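Local coordinates for periplasmic sugar-binding protein (PDB 4RXU), which binds D-glucose between its two lobes and probably serves as the periplasmic sugar receptor of an ABC-type transporter, at residues A[135-144]-A[171-180]; A[243-253]-A[269-280]. One frame throughout, in Å; residues are numbered along the deposited sequence.

Both contacts belong to the same lobe of the binding protein and reach the glucose site from its helical layer and from its sheet. Interaction 1 packs two helices, 135-148 and 167-185; interaction 2 pairs two parallel strands, 246-249 and 269-274, and the loops that follow them. Their centres lie about 14 Å apart, and Gln142 of the first helix joins them: its NE2 lies 3.1 Å from Gly276 O and 3.2 Å from Pro251 O, both probable hydrogen bonds. Nearer the sugar, Phe172 CE2 packs 3.2 Å from Gln277 NE2. Phe172 from interaction 1 and Asn252 and Asp278 from interaction 2 line one glucose pocket.

Interaction 1 of 2, residues A[135-144]-A[171-180]; sequences SIAVGAQQAQ and LFFEGAWKVL
Two neighbouring helices of one alpha/beta lobe of the periplasmic-binding-protein fold meet here through glycine and alanine, Gly139 and Ala140 lying against Gly175 and Ala176. Their axes approach to 6.3 Å and cross at -42°; they come this close because Gly139 and Gly175 carry no side chain, and backbone touches backbone. Gly175 CA sits 3.4 Å from Ile136 O and Gly139 CA 3.3 Å from Phe172 O, both CA-H...O contacts, and no conventional hydrogen bond crosses the interface. Farther along, the small methyl of Ala143 fits among Ala176, Val179 and Leu180, its CB 3.6 Å from both Val179 CB and Leu180 CG. At the other end, Ile136 CD1 reaches to 3.5 Å from Leu171 O and also meets Leu171 CD2 and the extended chain of Glu174, whose carboxylate forms a salt bridge with Lys178. Phe172 turns its CG anti to its carbonyl carbon (chi1 -59°), which carries the ring back beside the first helix. There CD1 meets Ser135 O edge-on at 3.4 Å, while Val138 CB approaches the ring obliquely at 3.8 Å from CD1. The ring's edge at CZ comes 3.7 Å from glucose O2, a pocket wall that cannot hydrogen-bond. Ser135, Gly139 and Ala143 form a small-xxx-small ridge; with the right-handed crossing and CA-H...O contacts, the pairing resembles the GxxxG-like (GAS-right) motif best known from membrane helices.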
loop_
_atom_site.group_PDB
_atom_site.type_symbol
_atom_site.label_atom_id
_atom_site.label_comp_id
_atom_site.label_asym_id
_atom_site.label_seq_id
_atom_site.Cartn_x
_atom_site.Cartn_y
_atom_site.Cartn_z
ATOM N N SER A 135 -3.068 6.686 3.397
ATOM C CA SER A 135 -1.767 6.008 3.413
ATOM C C SER A 135 -0.803 6.469 4.504
ATOM O O SER A 135 -0.015 5.659 5.026
ATOM C CB SER A 135 -1.068 6.105 2.064
ATOM O OG SER A 135 -1.798 5.426 1.058
ATOM N N ILE A 136 -0.856 7.753 4.846
ATOM C CA ILE A 136 -0.039 8.232 5.970
ATOM C C ILE A 136 -0.442 7.469 7.255
ATOM O O ILE A 136 0.418 7.027 8.047
ATOM C CB ILE A 136 -0.180 9.759 6.142
ATOM C CG1 ILE A 136 0.534 10.511 4.991
ATOM C CG2 ILE A 136 0.344 10.252 7.500
ATOM C CD1 ILE A 136 2.054 10.493 5.035
ATOM N N ALA A 137 -1.746 7.332 7.458
ATOM C CA ALA A 137 -2.251 6.617 8.615
ATOM C C ALA A 137 -1.840 5.142 8.587
ATOM O O ALA A 137 -1.571 4.580 9.631
ATOM C CB ALA A 137 -3.768 6.751 8.719
ATOM N N VAL A 138 -1.787 4.512 7.405
ATOM C CA VAL A 138 -1.253 3.136 7.339
ATOM C C VAL A 138 0.154 3.063 7.971
ATOM O O VAL A 138 0.427 2.221 8.846
ATOM C CB VAL A 138 -1.164 2.626 5.892
ATOM C CG1 VAL A 138 -0.472 1.281 5.835
ATOM C CG2 VAL A 138 -2.543 2.552 5.279
ATOM N N GLY A 139 1.060 3.935 7.529
ATOM C CA GLY A 139 2.438 3.879 8.046
ATOM C C GLY A 139 2.504 4.219 9.518
ATOM O O GLY A 139 3.235 3.601 10.250
ATOM N N ALA A 140 1.735 5.228 9.925
ATOM C CA ALA A 140 1.662 5.631 11.340
ATOM C C ALA A 140 1.187 4.461 12.185
ATOM O O ALA A 140 1.770 4.186 13.230
ATOM C CB ALA A 140 0.760 6.837 11.534
ATOM N N GLN A 141 0.160 3.752 11.723
ATOM C CA GLN A 141 -0.358 2.623 12.475
ATOM C C GLN A 141 0.638 1.477 12.555
ATOM O O GLN A 141 0.770 0.809 13.573
ATOM C CB GLN A 141 -1.669 2.136 11.891
ATOM C CG GLN A 141 -2.828 3.046 12.225
ATOM C CD GLN A 141 -4.148 2.512 11.691
ATOM O OE1 GLN A 141 -4.317 1.322 11.550
ATOM N NE2 GLN A 141 -5.080 3.385 11.436
ATOM N N GLN A 142 1.345 1.237 11.464
ATOM C CA GLN A 142 2.383 0.219 11.487
ATOM C C GLN A 142 3.429 0.562 12.551
ATOM O O GLN A 142 3.790 -0.259 13.405
ATOM C CB GLN A 142 3.025 0.084 10.111
ATOM C CG GLN A 142 2.104 -0.506 9.071
ATOM C CD GLN A 142 2.678 -0.466 7.699
ATOM O OE1 GLN A 142 3.492 0.388 7.389
ATOM N NE2 GLN A 142 2.253 -1.387 6.857
ATOM N N ALA A 143 3.949 1.776 12.465
ATOM C CA ALA A 143 4.966 2.193 13.427
ATOM C C ALA A 143 4.462 2.224 14.872
ATOM O O ALA A 143 5.179 1.832 15.802
ATOM C CB ALA A 143 5.524 3.547 13.041
ATOM N N GLN A 144 3.242 2.711 15.053
ATOM C CA GLN A 144 2.666 2.839 16.385
ATOM C C GLN A 144 2.544 1.462 17.057
ATOM O O GLN A 144 2.812 1.330 18.241
ATOM C CB GLN A 144 1.325 3.579 16.338
ATOM C CG GLN A 144 0.837 3.996 17.711
ATOM C CD GLN A 144 1.747 5.036 18.328
ATOM O OE1 GLN A 144 1.966 6.096 17.744
ATOM N NE2 GLN A 144 2.301 4.728 19.490
ATOM N N LEU A 171 4.523 7.552 1.077
ATOM C CA LEU A 171 3.515 7.919 2.098
ATOM C C LEU A 171 3.545 6.942 3.273
ATOM O O LEU A 171 3.516 7.352 4.436
ATOM C CB LEU A 171 2.096 8.005 1.511
ATOM C CG LEU A 171 1.934 9.104 0.451
ATOM C CD1 LEU A 171 0.589 9.042 -0.279
ATOM C CD2 LEU A 171 2.120 10.463 1.109
ATOM N N PHE A 172 3.616 5.652 2.988
ATOM C CA PHE A 172 3.670 4.682 4.069
ATOM C C PHE A 172 4.943 4.902 4.885
ATOM O O PHE A 172 4.939 4.791 6.100
ATOM C CB PHE A 172 3.699 3.253 3.557
ATOM C CG PHE A 172 2.527 2.852 2.715
ATOM C CD1 PHE A 172 1.215 3.221 3.004
ATOM C CD2 PHE A 172 2.755 2.025 1.638
ATOM C CE1 PHE A 172 0.164 2.808 2.183
ATOM C CE2 PHE A 172 1.720 1.596 0.844
ATOM C CZ PHE A 172 0.426 1.987 1.105
ATOM N N PHE A 173 6.051 5.165 4.199
ATOM C CA PHE A 173 7.294 5.345 4.915
ATOM C C PHE A 173 7.229 6.626 5.770
ATOM O O PHE A 173 7.669 6.643 6.934
ATOM C CB PHE A 173 8.498 5.416 4.003
ATOM C CG PHE A 173 9.771 5.451 4.768
ATOM C CD1 PHE A 173 10.307 4.294 5.295
ATOM C CD2 PHE A 173 10.365 6.672 5.063
ATOM C CE1 PHE A 173 11.459 4.351 6.070
ATOM C CE2 PHE A 173 11.499 6.733 5.810
ATOM C CZ PHE A 173 12.030 5.582 6.338
ATOM N N GLU A 174 6.717 7.703 5.192
ATOM C CA GLU A 174 6.627 8.952 5.944
ATOM C C GLU A 174 5.780 8.753 7.208
ATOM O O GLU A 174 6.135 9.227 8.279
ATOM C CB GLU A 174 6.030 10.077 5.087
ATOM C CG GLU A 174 5.839 11.379 5.868
ATOM C CD GLU A 174 5.236 12.507 5.050
ATOM O OE1 GLU A 174 5.188 12.419 3.799
ATOM O OE2 GLU A 174 4.826 13.511 5.667
ATOM N N GLY A 175 4.615 8.132 7.059
ATOM C CA GLY A 175 3.712 7.954 8.197
ATOM C C GLY A 175 4.398 7.197 9.324
ATOM O O GLY A 175 4.291 7.540 10.552
ATOM N N ALA A 176 5.151 6.179 8.924
ATOM C CA ALA A 176 5.907 5.386 9.909
ATOM C C ALA A 176 7.056 6.167 10.525
ATOM O O ALA A 176 7.282 6.135 11.736
ATOM C CB ALA A 176 6.433 4.104 9.270
ATOM N N TRP A 177 7.803 6.859 9.676
ATOM C CA TRP A 177 8.976 7.604 10.127
ATOM C C TRP A 177 8.598 8.646 11.166
ATOM O O TRP A 177 9.338 8.897 12.130
ATOM C CB TRP A 177 9.638 8.311 8.949
ATOM C CG TRP A 177 10.913 9.028 9.316
ATOM C CD1 TRP A 177 11.079 10.372 9.448
ATOM C CD2 TRP A 177 12.194 8.425 9.611
ATOM N NE1 TRP A 177 12.386 10.649 9.797
ATOM C CE2 TRP A 177 13.095 9.475 9.880
ATOM C CE3 TRP A 177 12.670 7.104 9.636
ATOM C CZ2 TRP A 177 14.449 9.240 10.198
ATOM C CZ3 TRP A 177 14.011 6.868 9.937
ATOM C CH2 TRP A 177 14.884 7.933 10.218
ATOM N N LYS A 178 7.452 9.281 10.957
ATOM C CA LYS A 178 7.044 10.347 11.863
ATOM C C LYS A 178 6.609 9.844 13.229
ATOM O O LYS A 178 6.475 10.643 14.151
ATOM C CB LYS A 178 6.048 11.288 11.199
ATOM C CG LYS A 178 6.706 11.928 9.969
ATOM C CD LYS A 178 6.069 13.213 9.592
ATOM C CE LYS A 178 6.906 14.051 8.661
ATOM N NZ LYS A 178 5.968 15.055 8.102
ATOM N N VAL A 179 6.436 8.526 13.354
ATOM C CA VAL A 179 6.261 7.875 14.650
ATOM C C VAL A 179 7.569 7.277 15.161
ATOM O O VAL A 179 7.894 7.379 16.354
ATOM C CB VAL A 179 5.156 6.791 14.555
ATOM C CG1 VAL A 179 5.118 5.900 15.793
ATOM C CG2 VAL A 179 3.795 7.438 14.318
ATOM N N LEU A 180 8.309 6.627 14.278
ATOM C CA LEU A 180 9.543 5.982 14.714
ATOM C C LEU A 180 10.697 6.934 15.047
ATOM O O LEU A 180 11.469 6.667 15.963
ATOM C CB LEU A 180 10.026 4.942 13.697
ATOM C CG LEU A 180 9.090 3.782 13.399
ATOM C CD1 LEU A 180 9.542 3.037 12.147
ATOM C CD2 LEU A 180 8.991 2.830 14.574
HETATM O O HOH W 1 5.631 1.939 6.423
#

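Interaction 2 of 2, residues A[243-253]-A[269-280]; sequences KGKVYILAPND and VTEYFVTGQDAE. With BGC (beta-D-glucopyranose), chain C.
Tyr247 and Phe273 lie side by side on one face of a parallel strand pair, their rings nearly parallel (7°) but slid apart, with centroids 5.0 Å from each other. Both CG atoms stand anti to their own carbonyl carbons, which sends the rings the same way; beyond them, Tyr247 OH bonds to His149 O. On the opposite face, branched Ile248 and Val274 pack CG2 to CG2 at 3.7 Å, and Ile248 also touches helix 253-264, which completes the beta-alpha-beta unit. Past the strands, polar side chains take over. Thr275 OG1 gives its hydrogen to Ala250 O at 2.7 Å. The extended Gln277 chain directs NE2 straight at Pro251 O (168°), while its OE1 receives Lys298. Asp253 OD2 accepts Glu280 N at 2.7 Å, and its OD1 is held by Thr295. One amide and one carboxylate of these segments meet the sugar. Asn252, N-cap of helix 253-264, places CG between its backbone N and carbonyl carbon (chi1 78°); Asn252 OD1 bonds Thr255 OG1, and ND2 is turned to glucose O4 at 2.9 Å. Asp278 accepts O3 on OD1 and O4 on OD2, each at 2.5 Å. Glucose O4 thus both receives and donates a hydrogen bond, so this site reads a hydroxyl pair through a carboxylate whose loop is itself tied by side-chain bonds.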
loop_
_atom_site.group_PDB
_atom_site.type_symbol
_atom_site.label_atom_id
_atom_site.label_comp_id
_atom_site.label_asym_id
_atom_site.label_seq_id
_atom_site.Cartn_x
_atom_site.Cartn_y
_atom_site.Cartn_z
ATOM N N LYS A 243 20.031 -8.620 17.517
ATOM C CA LYS A 243 18.878 -9.481 17.407
ATOM C C LYS A 243 18.187 -9.571 18.742
ATOM O O LYS A 243 17.915 -8.546 19.368
ATOM C CB LYS A 243 19.302 -10.831 16.839
ATOM C CG LYS A 243 19.769 -10.655 15.412
ATOM C CD LYS A 243 20.455 -11.855 14.848
ATOM C CE LYS A 243 21.116 -11.467 13.544
ATOM N NZ LYS A 243 21.611 -12.656 12.838
ATOM N N GLY A 244 17.888 -10.786 19.183
ATOM C CA GLY A 244 17.060 -10.981 20.348
ATOM C C GLY A 244 15.617 -10.623 20.049
ATOM O O GLY A 244 14.970 -11.212 19.201
ATOM N N LYS A 245 15.112 -9.648 20.773
ATOM C CA LYS A 245 13.737 -9.209 20.588
ATOM C C LYS A 245 13.703 -8.008 19.670
ATOM O O LYS A 245 14.156 -6.922 20.049
ATOM C CB LYS A 245 13.154 -8.826 21.924
ATOM C CG LYS A 245 11.691 -8.472 21.871
ATOM C CD LYS A 245 11.101 -8.765 23.218
ATOM C CE LYS A 245 10.414 -7.542 23.725
ATOM N NZ LYS A 245 10.107 -7.765 25.158
ATOM N N VAL A 246 13.112 -8.172 18.489
ATOM C CA VAL A 246 13.317 -7.222 17.414
ATOM C C VAL A 246 12.002 -6.730 16.861
ATOM O O VAL A 246 10.965 -7.348 17.030
ATOM C CB VAL A 246 14.197 -7.798 16.283
ATOM C CG1 VAL A 246 15.485 -8.390 16.844
ATOM C CG2 VAL A 246 13.449 -8.830 15.450
ATOM N N TYR A 247 12.091 -5.591 16.188
ATOM C CA TYR A 247 10.948 -4.824 15.702
ATOM C C TYR A 247 11.143 -4.601 14.205
ATOM O O TYR A 247 12.200 -4.126 13.782
ATOM C CB TYR A 247 10.870 -3.514 16.503
ATOM C CG TYR A 247 10.557 -3.844 17.915
ATOM C CD1 TYR A 247 11.571 -4.201 18.815
ATOM C CD2 TYR A 247 9.248 -3.881 18.355
ATOM C CE1 TYR A 247 11.269 -4.580 20.111
ATOM C CE2 TYR A 247 8.940 -4.248 19.664
ATOM C CZ TYR A 247 9.958 -4.592 20.528
ATOM O OH TYR A 247 9.659 -4.963 21.813
ATOM N N ILE A 248 10.140 -4.973 13.411
ATOM C CA ILE A 248 10.259 -5.005 11.965
ATOM C C ILE A 248 9.115 -4.215 11.327
ATOM O O ILE A 248 7.938 -4.544 11.489
ATOM C CB ILE A 248 10.197 -6.433 11.418
ATOM C CG1 ILE A 248 11.265 -7.326 12.074
ATOM C CG2 ILE A 248 10.313 -6.430 9.885
ATOM C CD1 ILE A 248 11.037 -8.809 11.892
ATOM N N LEU A 249 9.488 -3.145 10.627
ATOM C CA LEU A 249 8.538 -2.335 9.844
ATOM C C LEU A 249 8.455 -2.965 8.463
ATOM O O LEU A 249 9.243 -2.626 7.587
ATOM C CB LEU A 249 8.998 -0.880 9.733
ATOM C CG LEU A 249 7.992 -0.008 8.956
ATOM C CD1 LEU A 249 6.743 0.290 9.779
ATOM C CD2 LEU A 249 8.675 1.270 8.523
ATOM N N ALA A 250 7.556 -3.926 8.287
ATOM C CA ALA A 250 7.354 -4.544 6.957
ATOM C C ALA A 250 6.201 -3.790 6.305
ATOM O O ALA A 250 5.178 -3.529 6.952
ATOM C CB ALA A 250 7.035 -6.032 7.082
ATOM N N PRO A 251 6.336 -3.445 4.996
ATOM C CA PRO A 251 5.389 -2.467 4.441
ATOM C C PRO A 251 4.060 -3.047 3.975
ATOM O O PRO A 251 3.082 -2.333 3.926
ATOM C CB PRO A 251 6.178 -1.856 3.270
ATOM C CG PRO A 251 7.106 -2.957 2.845
ATOM C CD PRO A 251 7.510 -3.632 4.127
ATOM N N ASN A 252 4.016 -4.338 3.633
ATOM C CA ASN A 252 2.722 -4.951 3.329
ATOM C C ASN A 252 2.724 -6.409 3.719
ATOM O O ASN A 252 3.723 -6.905 4.208
ATOM C CB ASN A 252 2.291 -4.742 1.863
ATOM C CG ASN A 252 2.996 -5.662 0.881
ATOM O OD1 ASN A 252 3.980 -6.343 1.201
ATOM N ND2 ASN A 252 2.511 -5.650 -0.362
ATOM N N ASP A 253 1.622 -7.107 3.472
ATOM C CA ASP A 253 1.477 -8.492 3.951
ATOM C C ASP A 253 2.444 -9.495 3.344
ATOM O O ASP A 253 3.108 -10.241 4.076
ATOM C CB ASP A 253 0.040 -8.960 3.779
ATOM C CG ASP A 253 -0.868 -8.427 4.872
ATOM O OD1 ASP A 253 -0.366 -7.840 5.852
ATOM O OD2 ASP A 253 -2.089 -8.646 4.773
ATOM N N VAL A 269 17.280 -14.561 17.001
ATOM C CA VAL A 269 16.052 -13.768 17.112
ATOM C C VAL A 269 15.101 -14.535 18.020
ATOM O O VAL A 269 14.517 -15.552 17.629
ATOM C CB VAL A 269 15.415 -13.496 15.736
ATOM C CG1 VAL A 269 14.068 -12.785 15.883
ATOM C CG2 VAL A 269 16.369 -12.675 14.883
ATOM N N THR A 270 14.988 -14.064 19.250
ATOM C CA THR A 270 14.157 -14.754 20.244
ATOM C C THR A 270 12.693 -14.373 20.153
ATOM O O THR A 270 11.834 -15.121 20.590
ATOM C CB THR A 270 14.656 -14.518 21.676
ATOM O OG1 THR A 270 14.720 -13.104 21.928
ATOM C CG2 THR A 270 16.038 -15.207 21.866
ATOM N N GLU A 271 12.413 -13.208 19.589
ATOM C CA GLU A 271 11.048 -12.756 19.386
ATOM C C GLU A 271 11.072 -11.659 18.347
ATOM O O GLU A 271 11.999 -10.871 18.333
ATOM C CB GLU A 271 10.420 -12.190 20.673
ATOM C CG GLU A 271 8.902 -12.049 20.541
ATOM C CD GLU A 271 8.202 -11.500 21.778
ATOM O OE1 GLU A 271 8.890 -11.160 22.761
ATOM O OE2 GLU A 271 6.948 -11.408 21.764
ATOM N N TYR A 272 10.050 -11.584 17.503
ATOM C CA TYR A 272 9.943 -10.464 16.583
ATOM C C TYR A 272 8.504 -9.971 16.536
ATOM O O TYR A 272 7.535 -10.743 16.705
ATOM C CB TYR A 272 10.439 -10.798 15.171
ATOM C CG TYR A 272 9.612 -11.835 14.453
ATOM C CD1 TYR A 272 8.458 -11.484 13.756
ATOM C CD2 TYR A 272 10.009 -13.173 14.440
ATOM C CE1 TYR A 272 7.689 -12.449 13.112
ATOM C CE2 TYR A 272 9.254 -14.150 13.792
ATOM C CZ TYR A 272 8.098 -13.792 13.139
ATOM O OH TYR A 272 7.364 -14.775 12.511
ATOM N N PHE A 273 8.398 -8.657 16.345
ATOM C CA PHE A 273 7.156 -7.956 16.074
ATOM C C PHE A 273 7.227 -7.454 14.644
ATOM O O PHE A 273 8.214 -6.834 14.258
ATOM C CB PHE A 273 6.993 -6.800 17.059
ATOM C CG PHE A 273 6.857 -7.248 18.479
ATOM C CD1 PHE A 273 7.979 -7.452 19.277
ATOM C CD2 PHE A 273 5.606 -7.485 19.009
ATOM C CE1 PHE A 273 7.842 -7.876 20.585
ATOM C CE2 PHE A 273 5.466 -7.910 20.314
ATOM C CZ PHE A 273 6.585 -8.108 21.098
ATOM N N VAL A 274 6.230 -7.768 13.825
ATOM C CA VAL A 274 6.271 -7.405 12.411
ATOM C C VAL A 274 4.912 -6.893 11.948
ATOM O O VAL A 274 3.847 -7.430 12.297
ATOM C CB VAL A 274 6.723 -8.566 11.488
ATOM C CG1 VAL A 274 5.743 -9.737 11.513
ATOM C CG2 VAL A 274 6.965 -8.050 10.077
ATOM N N THR A 275 4.978 -5.854 11.123
ATOM C CA THR A 275 3.818 -5.144 10.619
ATOM C C THR A 275 3.443 -5.639 9.233
ATOM O O THR A 275 4.100 -6.502 8.684
ATOM C CB THR A 275 4.086 -3.626 10.588
ATOM O OG1 THR A 275 5.142 -3.339 9.673
ATOM C CG2 THR A 275 4.435 -3.127 11.946
ATOM N N GLY A 276 2.355 -5.096 8.695
ATOM C CA GLY A 276 1.921 -5.395 7.326
ATOM C C GLY A 276 0.713 -4.566 6.937
ATOM O O GLY A 276 0.311 -3.666 7.653
ATOM N N GLN A 277 0.176 -4.841 5.757
ATOM C CA GLN A 277 -1.090 -4.262 5.339
ATOM C C GLN A 277 -1.671 -5.056 4.181
ATOM O O GLN A 277 -0.936 -5.730 3.474
ATOM C CB GLN A 277 -0.953 -2.799 4.900
ATOM C CG GLN A 277 -0.235 -2.605 3.579
ATOM C CD GLN A 277 -0.181 -1.148 3.184
ATOM O OE1 GLN A 277 -1.213 -0.512 2.956
ATOM N NE2 GLN A 277 1.022 -0.606 3.116
ATOM N N ASP A 278 -2.995 -4.927 4.058
ATOM C CA ASP A 278 -3.853 -5.437 2.964
ATOM C C ASP A 278 -4.748 -6.595 3.432
ATOM O O ASP A 278 -5.682 -6.973 2.729
ATOM C CB ASP A 278 -3.065 -5.919 1.741
ATOM C CG ASP A 278 -2.314 -4.800 1.005
ATOM O OD1 ASP A 278 -2.562 -3.594 1.231
ATOM O OD2 ASP A 278 -1.488 -5.169 0.142
ATOM N N ALA A 279 -4.454 -7.171 4.605
ATOM C CA ALA A 279 -5.242 -8.304 5.113
ATOM C C ALA A 279 -5.347 -9.424 4.073
ATOM O O ALA A 279 -6.400 -10.034 3.887
ATOM C CB ALA A 279 -6.618 -7.864 5.606
ATOM N N GLU A 280 -4.227 -9.724 3.429
ATOM C CA GLU A 280 -4.160 -10.890 2.559
ATOM C C GLU A 280 -4.455 -12.139 3.402
ATOM O O GLU A 280 -4.040 -12.237 4.549
ATOM C CB GLU A 280 -2.789 -10.983 1.879
ATOM C CG GLU A 280 -2.524 -9.825 0.885
ATOM C CD GLU A 280 -3.364 -9.857 -0.396
ATOM O OE1 GLU A 280 -3.920 -10.927 -0.745
ATOM O OE2 GLU A 280 -3.459 -8.805 -1.071
HETATM C C2 BGC C . -0.991 -0.514 -2.193
HETATM C C3 BGC C . -0.795 -1.614 -1.169
HETATM C C4 BGC C . -0.067 -2.781 -1.819
HETATM C C5 BGC C . 1.211 -2.317 -2.517
HETATM C C6 BGC C . 1.890 -3.404 -3.320
HETATM C C1 BGC C . 0.419 -0.147 -2.625
HETATM O O1 BGC C . 0.460 1.016 -3.400
HETATM O O2 BGC C . -1.671 0.588 -1.583
HETATM O O3 BGC C . -2.079 -2.008 -0.693
HETATM O O4 BGC C . 0.344 -3.695 -0.783
HETATM O O5 BGC C . 0.935 -1.238 -3.389
HETATM O O6 BGC C . 0.976 -4.073 -4.192
HETATM O O HOH W 2 7.094 -9.172 24.618
#